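Local structure of RickCE (Rickettsia bellii, 5HAM) at residues Ile140-Ala152 against Leu163-Tyr175. The protein is a bacterial effector protease of the CE clan that probably acts as a deubiquitinase, cleaving ubiquitin from its conjugates. Numbering follows the deposited sequence.
Sequences IEMGYGHWTVLVA and LTFNDSLGNSINY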
ATOM      1  N   ILE A 140      -1.231   5.090  -1.059  1.00 14.70           N
ATOM      2  CA  ILE A 140      -1.696   3.983  -0.241  1.00 18.40           C
ATOM      3  C   ILE A 140      -1.362   2.643  -0.874  1.00 25.74           C
ATOM      4  O   ILE A 140      -1.794   2.343  -1.991  1.00 29.00           O
ATOM      5  CB  ILE A 140      -3.215   4.072   0.043  1.00 24.30           C
ATOM      6  CG1 ILE A 140      -3.514   5.377   0.796  1.00 29.33           C
ATOM      7  CG2 ILE A 140      -3.664   2.866   0.853  1.00 18.32           C
ATOM      8  CD1 ILE A 140      -4.872   5.443   1.375  1.00 28.40           C
ATOM      9  N   GLU A 141      -0.569   1.852  -0.161  1.00 24.60           N
ATOM     10  CA  GLU A 141      -0.221   0.512  -0.611  1.00 28.08           C
ATOM     11  C   GLU A 141      -1.160  -0.519   0.003  1.00 27.64           C
ATOM     12  O   GLU A 141      -1.057  -0.821   1.185  1.00 26.89           O
ATOM     13  CB  GLU A 141       1.229   0.193  -0.251  1.00 29.22           C
ATOM     14  CG  GLU A 141       1.936  -0.729  -1.236  1.00 30.79           C
ATOM     15  CD  GLU A 141       3.349  -1.079  -0.782  1.00 38.56           C
ATOM     16  OE1 GLU A 141       3.711  -0.726   0.364  1.00 45.13           O
ATOM     17  OE2 GLU A 141       4.104  -1.701  -1.569  1.00 34.53           O
ATOM     18  N   MET A 142      -2.073  -1.046  -0.813  1.00 28.87           N
ATOM     19  CA  MET A 142      -3.063  -2.032  -0.380  1.00 24.35           C
ATOM     20  C   MET A 142      -2.488  -3.423  -0.290  1.00 31.02           C
ATOM     21  O   MET A 142      -3.193  -4.378   0.034  1.00 46.08           O
ATOM     22  CB  MET A 142      -4.232  -2.080  -1.367  1.00 29.88           C
ATOM     23  CG  MET A 142      -4.947  -0.764  -1.589  1.00 24.08           C
ATOM     24  SD  MET A 142      -5.860  -0.229  -0.152  1.00 35.99           S
ATOM     25  CE  MET A 142      -7.000  -1.550   0.058  1.00 37.60           C
ATOM     26  N   GLY A 143      -1.210  -3.546  -0.598  1.00 30.25           N
ATOM     27  CA  GLY A 143      -0.536  -4.830  -0.590  1.00 26.74           C
ATOM     28  C   GLY A 143       0.722  -4.580  -1.383  1.00 31.01           C
ATOM     29  O   GLY A 143       0.865  -3.492  -1.953  1.00 32.99           O
ATOM     30  N   TYR A 144       1.625  -5.556  -1.420  1.00 22.35           N
ATOM     31  CA  TYR A 144       2.916  -5.369  -2.073  1.00 22.55           C
ATOM     32  C   TYR A 144       2.789  -4.819  -3.509  1.00 24.20           C
ATOM     33  O   TYR A 144       2.292  -5.492  -4.415  1.00 29.77           O
ATOM     34  CB  TYR A 144       3.774  -6.654  -2.041  1.00 17.35           C
ATOM     35  CG  TYR A 144       5.178  -6.404  -2.562  1.00 21.77           C
ATOM     36  CD1 TYR A 144       6.187  -5.967  -1.718  1.00 19.67           C
ATOM     37  CD2 TYR A 144       5.477  -6.559  -3.914  1.00 16.10           C
ATOM     38  CE1 TYR A 144       7.456  -5.708  -2.198  1.00 23.78           C
ATOM     39  CE2 TYR A 144       6.740  -6.316  -4.394  1.00 16.75           C
ATOM     40  CZ  TYR A 144       7.723  -5.889  -3.539  1.00 22.54           C
ATOM     41  OH  TYR A 144       8.971  -5.642  -4.038  1.00 27.22           O
ATOM     42  N   GLY A 145       3.211  -3.572  -3.691  1.00 19.81           N
ATOM     43  CA  GLY A 145       3.203  -2.939  -4.995  1.00 24.69           C
ATOM     44  C   GLY A 145       1.827  -2.548  -5.503  1.00 25.04           C
ATOM     45  O   GLY A 145       1.699  -1.998  -6.597  1.00 30.27           O
ATOM     46  N   HIS A 146       0.794  -2.835  -4.718  1.00 21.75           N
ATOM     47  CA  HIS A 146      -0.571  -2.467  -5.086  1.00 24.82           C
ATOM     48  C   HIS A 146      -0.804  -1.019  -4.693  1.00 19.59           C
ATOM     49  O   HIS A 146      -1.451  -0.727  -3.689  1.00 19.25           O
ATOM     50  CB  HIS A 146      -1.583  -3.410  -4.417  1.00 28.15           C
ATOM     51  CG  HIS A 146      -3.000  -3.198  -4.858  1.00 33.20           C
ATOM     52  ND1 HIS A 146      -3.983  -4.149  -4.683  1.00 33.67           N
ATOM     53  CD2 HIS A 146      -3.605  -2.140  -5.452  1.00 31.20           C
ATOM     54  CE1 HIS A 146      -5.129  -3.688  -5.155  1.00 29.98           C
ATOM     55  NE2 HIS A 146      -4.927  -2.472  -5.626  1.00 29.30           N
ATOM     56  N   TRP A 147      -0.261  -0.114  -5.494  1.00 22.10           N
ATOM     57  CA  TRP A 147      -0.267   1.301  -5.146  1.00 24.66           C
ATOM     58  C   TRP A 147      -1.562   1.940  -5.576  1.00 26.13           C
ATOM     59  O   TRP A 147      -2.051   1.664  -6.672  1.00 19.79           O
ATOM     60  CB  TRP A 147       0.907   2.040  -5.783  1.00 17.69           C
ATOM     61  CG  TRP A 147       2.161   1.754  -5.112  1.00 21.58           C
ATOM     62  CD1 TRP A 147       3.189   1.005  -5.588  1.00 21.75           C
ATOM     63  CD2 TRP A 147       2.540   2.194  -3.816  1.00 25.14           C
ATOM     64  NE1 TRP A 147       4.200   0.953  -4.663  1.00 24.24           N
ATOM     65  CE2 TRP A 147       3.829   1.684  -3.559  1.00 25.60           C
ATOM     66  CE3 TRP A 147       1.930   2.990  -2.838  1.00 23.69           C
ATOM     67  CZ2 TRP A 147       4.511   1.927  -2.381  1.00 22.54           C
ATOM     68  CZ3 TRP A 147       2.601   3.231  -1.670  1.00 19.56           C
ATOM     69  CH2 TRP A 147       3.880   2.697  -1.447  1.00 23.09           C
ATOM     70  N   THR A 148      -2.113   2.765  -4.683  1.00 14.63           N
ATOM     71  CA  THR A 148      -3.330   3.526  -4.921  1.00 15.51           C
ATOM     72  C   THR A 148      -3.148   4.903  -4.276  1.00 21.77           C
ATOM     73  O   THR A 148      -2.123   5.165  -3.644  1.00 19.98           O
ATOM     74  CB  THR A 148      -4.560   2.836  -4.294  1.00 18.97           C
ATOM     75  OG1 THR A 148      -4.467   2.851  -2.866  1.00 23.07           O
ATOM     76  CG2 THR A 148      -4.659   1.407  -4.735  1.00 24.28           C
ATOM     77  N   VAL A 149      -4.128   5.789  -4.410  1.00 17.56           N
ATOM     78  CA  VAL A 149      -3.948   7.136  -3.873  1.00 19.24           C
ATOM     79  C   VAL A 149      -5.174   7.667  -3.126  1.00 24.13           C
ATOM     80  O   VAL A 149      -6.327   7.410  -3.501  1.00 26.21           O
ATOM     81  CB  VAL A 149      -3.494   8.146  -4.975  1.00 20.14           C
ATOM     82  CG1 VAL A 149      -4.626   8.408  -5.985  1.00 19.54           C
ATOM     83  CG2 VAL A 149      -2.992   9.433  -4.361  1.00 15.48           C
ATOM     84  N   LEU A 150      -4.916   8.401  -2.053  1.00 22.05           N
ATOM     85  CA  LEU A 150      -5.987   9.048  -1.324  1.00 23.48           C
ATOM     86  C   LEU A 150      -5.649  10.524  -1.137  1.00 22.48           C
ATOM     87  O   LEU A 150      -4.632  10.857  -0.555  1.00 24.86           O
ATOM     88  CB  LEU A 150      -6.183   8.370   0.028  1.00 18.25           C
ATOM     89  CG  LEU A 150      -7.316   8.934   0.884  1.00 21.20           C
ATOM     90  CD1 LEU A 150      -8.673   8.559   0.274  1.00 19.40           C
ATOM     91  CD2 LEU A 150      -7.211   8.453   2.327  1.00 23.57           C
ATOM     92  N   VAL A 151      -6.508  11.405  -1.637  1.00 23.75           N
ATOM     93  CA  VAL A 151      -6.274  12.842  -1.535  1.00 21.57           C
ATOM     94  C   VAL A 151      -7.276  13.501  -0.591  1.00 22.26           C
ATOM     95  O   VAL A 151      -8.486  13.301  -0.700  1.00 24.22           O
ATOM     96  CB  VAL A 151      -6.326  13.525  -2.915  1.00 26.04           C
ATOM     97  CG1 VAL A 151      -5.930  14.988  -2.794  1.00 23.23           C
ATOM     98  CG2 VAL A 151      -5.411  12.802  -3.893  1.00 28.40           C
ATOM     99  N   ALA A 152      -6.750  14.279   0.346  1.00 22.67           N
ATOM    100  CA  ALA A 152      -7.546  14.889   1.401  1.00 20.04           C
ATOM    101  C   ALA A 152      -7.698  16.372   1.158  1.00 25.95           C
ATOM    102  O   ALA A 152      -6.713  17.077   0.920  1.00 25.80           O
ATOM    103  CB  ALA A 152      -6.864  14.664   2.738  1.00 19.64           C
ATOM    104  N   LEU A 163     -12.309  13.154   1.241  1.00 28.78           N
ATOM    105  CA  LEU A 163     -11.228  12.254   0.831  1.00 20.49           C
ATOM    106  C   LEU A 163     -11.549  11.597  -0.510  1.00 25.22           C
ATOM    107  O   LEU A 163     -12.595  10.964  -0.668  1.00 21.68           O
ATOM    108  CB  LEU A 163     -10.995  11.167   1.883  1.00 19.62           C
ATOM    109  CG  LEU A 163     -10.822  11.625   3.337  1.00 26.72           C
ATOM    110  CD1 LEU A 163     -11.003  10.460   4.277  1.00 32.08           C
ATOM    111  CD2 LEU A 163      -9.467  12.276   3.558  1.00 29.02           C
ATOM    112  N   THR A 164     -10.641  11.747  -1.469  1.00 23.79           N
ATOM    113  CA  THR A 164     -10.854  11.224  -2.805  1.00 22.16           C
ATOM    114  C   THR A 164      -9.856  10.119  -3.104  1.00 28.28           C
ATOM    115  O   THR A 164      -8.648  10.305  -2.950  1.00 28.51           O
ATOM    116  CB  THR A 164     -10.720  12.343  -3.830  1.00 20.38           C
ATOM    117  OG1 THR A 164     -11.650  13.370  -3.497  1.00 22.08           O
ATOM    118  CG2 THR A 164     -11.009  11.845  -5.229  1.00 17.31           C
ATOM    119  N   PHE A 165     -10.377   8.966  -3.518  1.00 28.88           N
ATOM    120  CA  PHE A 165      -9.570   7.766  -3.748  1.00 26.18           C
ATOM    121  C   PHE A 165      -9.647   7.239  -5.183  1.00 25.24           C
ATOM    122  O   PHE A 165     -10.695   7.303  -5.827  1.00 25.99           O
ATOM    123  CB  PHE A 165     -10.035   6.671  -2.780  1.00 24.86           C
ATOM    124  CG  PHE A 165      -9.350   5.345  -2.960  1.00 22.94           C
ATOM    125  CD1 PHE A 165      -8.133   5.082  -2.332  1.00 15.31           C
ATOM    126  CD2 PHE A 165      -9.945   4.340  -3.719  1.00 22.08           C
ATOM    127  CE1 PHE A 165      -7.509   3.845  -2.478  1.00 17.84           C
ATOM    128  CE2 PHE A 165      -9.330   3.102  -3.871  1.00 21.10           C
ATOM    129  CZ  PHE A 165      -8.108   2.852  -3.247  1.00 18.05           C
ATOM    130  N   ASN A 166      -8.544   6.698  -5.684  1.00 24.17           N
ATOM    131  CA  ASN A 166      -8.654   5.821  -6.841  1.00 22.26           C
ATOM    132  C   ASN A 166      -7.682   4.657  -6.868  1.00 22.23           C
ATOM    133  O   ASN A 166      -6.567   4.763  -6.380  1.00 19.06           O
ATOM    134  CB  ASN A 166      -8.580   6.578  -8.151  1.00 17.08           C
ATOM    135  CG  ASN A 166      -9.119   5.751  -9.310  1.00 22.28           C
ATOM    136  OD1 ASN A 166     -10.299   5.389  -9.327  1.00 19.37           O
ATOM    137  ND2 ASN A 166      -8.259   5.422 -10.259  1.00 20.80           N
ATOM    138  N   ASP A 167      -8.133   3.547  -7.442  1.00 27.51           N
ATOM    139  CA  ASP A 167      -7.302   2.361  -7.649  1.00 25.24           C
ATOM    140  C   ASP A 167      -7.282   2.117  -9.151  1.00 24.24           C
ATOM    141  O   ASP A 167      -8.309   1.799  -9.744  1.00 22.14           O
ATOM    142  CB  ASP A 167      -7.906   1.153  -6.908  1.00 22.39           C
ATOM    143  CG  ASP A 167      -7.023  -0.120  -6.965  1.00 29.85           C
ATOM    144  OD1 ASP A 167      -6.127  -0.258  -7.830  1.00 29.05           O
ATOM    145  OD2 ASP A 167      -7.248  -1.014  -6.127  1.00 33.91           O
ATOM    146  N   SER A 168      -6.113   2.269  -9.763  1.00 21.05           N
ATOM    147  CA  SER A 168      -5.976   2.093 -11.213  1.00 20.07           C
ATOM    148  C   SER A 168      -6.337   0.692 -11.722  1.00 22.60           C
ATOM    149  O   SER A 168      -6.729   0.532 -12.879  1.00 32.98           O
ATOM    150  CB  SER A 168      -4.573   2.502 -11.699  1.00 24.39           C
ATOM    151  OG  SER A 168      -3.526   1.825 -11.005  1.00 30.35           O
ATOM    152  N   LEU A 169      -6.207  -0.316 -10.865  1.00 21.30           N
ATOM    153  CA  LEU A 169      -6.579  -1.685 -11.224  1.00 29.63           C
ATOM    154  C   LEU A 169      -8.088  -1.890 -11.330  1.00 34.68           C
ATOM    155  O   LEU A 169      -8.538  -2.945 -11.783  1.00 41.30           O
ATOM    156  CB  LEU A 169      -6.019  -2.691 -10.204  1.00 28.44           C
ATOM    157  CG  LEU A 169      -4.500  -2.892 -10.107  1.00 29.38           C
ATOM    158  CD1 LEU A 169      -4.128  -3.644  -8.830  1.00 27.70           C
ATOM    159  CD2 LEU A 169      -3.965  -3.617 -11.339  1.00 25.65           C
ATOM    160  N   GLY A 170      -8.864  -0.903 -10.884  1.00 28.63           N
ATOM    161  CA  GLY A 170     -10.317  -0.989 -10.940  1.00 27.66           C
ATOM    162  C   GLY A 170     -11.007  -1.621  -9.728  1.00 34.72           C
ATOM    163  O   GLY A 170     -12.168  -2.002  -9.812  1.00 37.17           O
ATOM    164  N   ASN A 171     -10.302  -1.755  -8.605  1.00 38.19           N
ATOM    165  CA  ASN A 171     -10.937  -2.144  -7.340  1.00 29.48           C
ATOM    166  C   ASN A 171     -11.546  -0.933  -6.659  1.00 30.93           C
ATOM    167  O   ASN A 171     -11.070   0.187  -6.846  1.00 27.89           O
ATOM    168  CB  ASN A 171      -9.925  -2.741  -6.369  1.00 27.26           C
ATOM    169  CG  ASN A 171      -9.193  -3.908  -6.947  1.00 27.37           C
ATOM    170  OD1 ASN A 171      -9.771  -4.972  -7.156  1.00 27.99           O
ATOM    171  ND2 ASN A 171      -7.899  -3.723  -7.202  1.00 28.70           N
ATOM    172  N   SER A 172     -12.580  -1.149  -5.856  1.00 30.90           N
ATOM    173  CA  SER A 172     -13.153  -0.049  -5.093  1.00 32.48           C
ATOM    174  C   SER A 172     -12.244   0.194  -3.896  1.00 28.00           C
ATOM    175  O   SER A 172     -11.346  -0.593  -3.632  1.00 27.30           O
ATOM    176  CB  SER A 172     -14.556  -0.396  -4.592  1.00 33.24           C
ATOM    177  OG  SER A 172     -14.477  -1.176  -3.406  1.00 36.21           O
ATOM    178  N   ILE A 173     -12.511   1.273  -3.163  1.00 26.82           N
ATOM    179  CA  ILE A 173     -11.795   1.605  -1.938  1.00 22.99           C
ATOM    180  C   ILE A 173     -12.021   0.561  -0.833  1.00 26.42           C
ATOM    181  O   ILE A 173     -11.345   0.599   0.189  1.00 29.01           O
ATOM    182  CB  ILE A 173     -12.203   3.019  -1.427  1.00 29.44           C
ATOM    183  CG1 ILE A 173     -11.202   3.568  -0.424  1.00 27.03           C
ATOM    184  CG2 ILE A 173     -13.608   3.035  -0.821  1.00 18.51           C
ATOM    185  CD1 ILE A 173     -11.682   4.844   0.191  1.00 22.54           C
ATOM    186  N   ASN A 174     -12.961  -0.369  -1.053  1.00 28.11           N
ATOM    187  CA  ASN A 174     -13.279  -1.429  -0.083  1.00 25.98           C
ATOM    188  C   ASN A 174     -12.433  -2.667  -0.237  1.00 22.70           C
ATOM    189  O   ASN A 174     -12.600  -3.632   0.491  1.00 28.24           O
ATOM    190  CB  ASN A 174     -14.740  -1.841  -0.193  1.00 21.89           C
ATOM    191  CG  ASN A 174     -15.673  -0.745   0.257  1.00 25.89           C
ATOM    192  OD1 ASN A 174     -15.473  -0.141   1.311  1.00 29.72           O
ATOM    193  ND2 ASN A 174     -16.673  -0.455  -0.551  1.00 24.17           N
ATOM    194  N   TYR A 175     -11.555  -2.635  -1.224  1.00 23.85           N
ATOM    195  CA  TYR A 175     -10.608  -3.700  -1.474  1.00 27.92           C
ATOM    196  C   TYR A 175     -10.055  -4.360  -0.196  1.00 32.21           C
ATOM    197  O   TYR A 175      -9.608  -3.683   0.735  1.00 28.84           O
ATOM    198  CB  TYR A 175      -9.456  -3.137  -2.304  1.00 22.79           C
ATOM    199  CG  TYR A 175      -8.478  -4.189  -2.684  1.00 25.99           C
ATOM    200  CD1 TYR A 175      -8.757  -5.066  -3.724  1.00 29.17           C
ATOM    201  CD2 TYR A 175      -7.288  -4.334  -1.993  1.00 22.75           C
ATOM    202  CE1 TYR A 175      -7.872  -6.039  -4.080  1.00 30.43           C
ATOM    203  CE2 TYR A 175      -6.400  -5.314  -2.328  1.00 29.86           C
ATOM    204  CZ  TYR A 175      -6.694  -6.170  -3.378  1.00 33.25           C
ATOM    205  OH  TYR A 175      -5.810  -7.155  -3.724  1.00 31.26           O
TER
HETATM  206  O   HOH W   1      -2.927  -6.397  -3.383  1.00 36.35           O
HETATM  207  O   HOH W   2      -3.429   3.074  -8.499  1.00 15.43           O
HETATM  208  O   HOH W   3     -10.584  15.153  -1.810  1.00 26.52           O
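Strands 147-152 and 163-166 run antiparallel, their short axes at 165°, with V149-N166 and V151-T164 as hydrogen-bonded pairs and L150-F165 and A152-L163 as non-hydrogen-bonded ones. On the face bearing these last four, L150 CD1 lies 3.8 Å from F165 CB, at the edge of the phenyl ring, and A152 CB meets L163 CD2. Past the paired residues, H146 turns its imidazole across to D167. With CG anti to the backbone N (chi1 -174°), the ring carries NE2 to D167 OD2 at 2.8 Å, on the syn side and close to the imidazole plane. From the other face of the carboxylate plane, N171 ND2 reaches the same OD2 at 3.0 Å, while L169 N binds OD1 at 3.0 Å in an Asx turn; together these bonds fix the rotation of the carboxylate. L169 CD1 sits over one imidazole face, 3.7 Å from the ring centroid, in a CH-pi contact, and M142 CB backs the opposite face. The CE1 edge of H146 points at the face of Y175, planes 65° apart, and a water bridges H146 ND1 and Y175 OH. Beside the carboxylate, T148 CG2 packs 3.6 Å from D167 CG, and T148 OG1 donates to I140 O. H146 just ahead of W147, the first residue of strand 147-155, D167 directly after N166, and C211 on helix 211-223, touched by L169, fit the His-Asp-Cys catalytic centre of CE-clan proteases, consistent with H146 and D167 belonging to the active site.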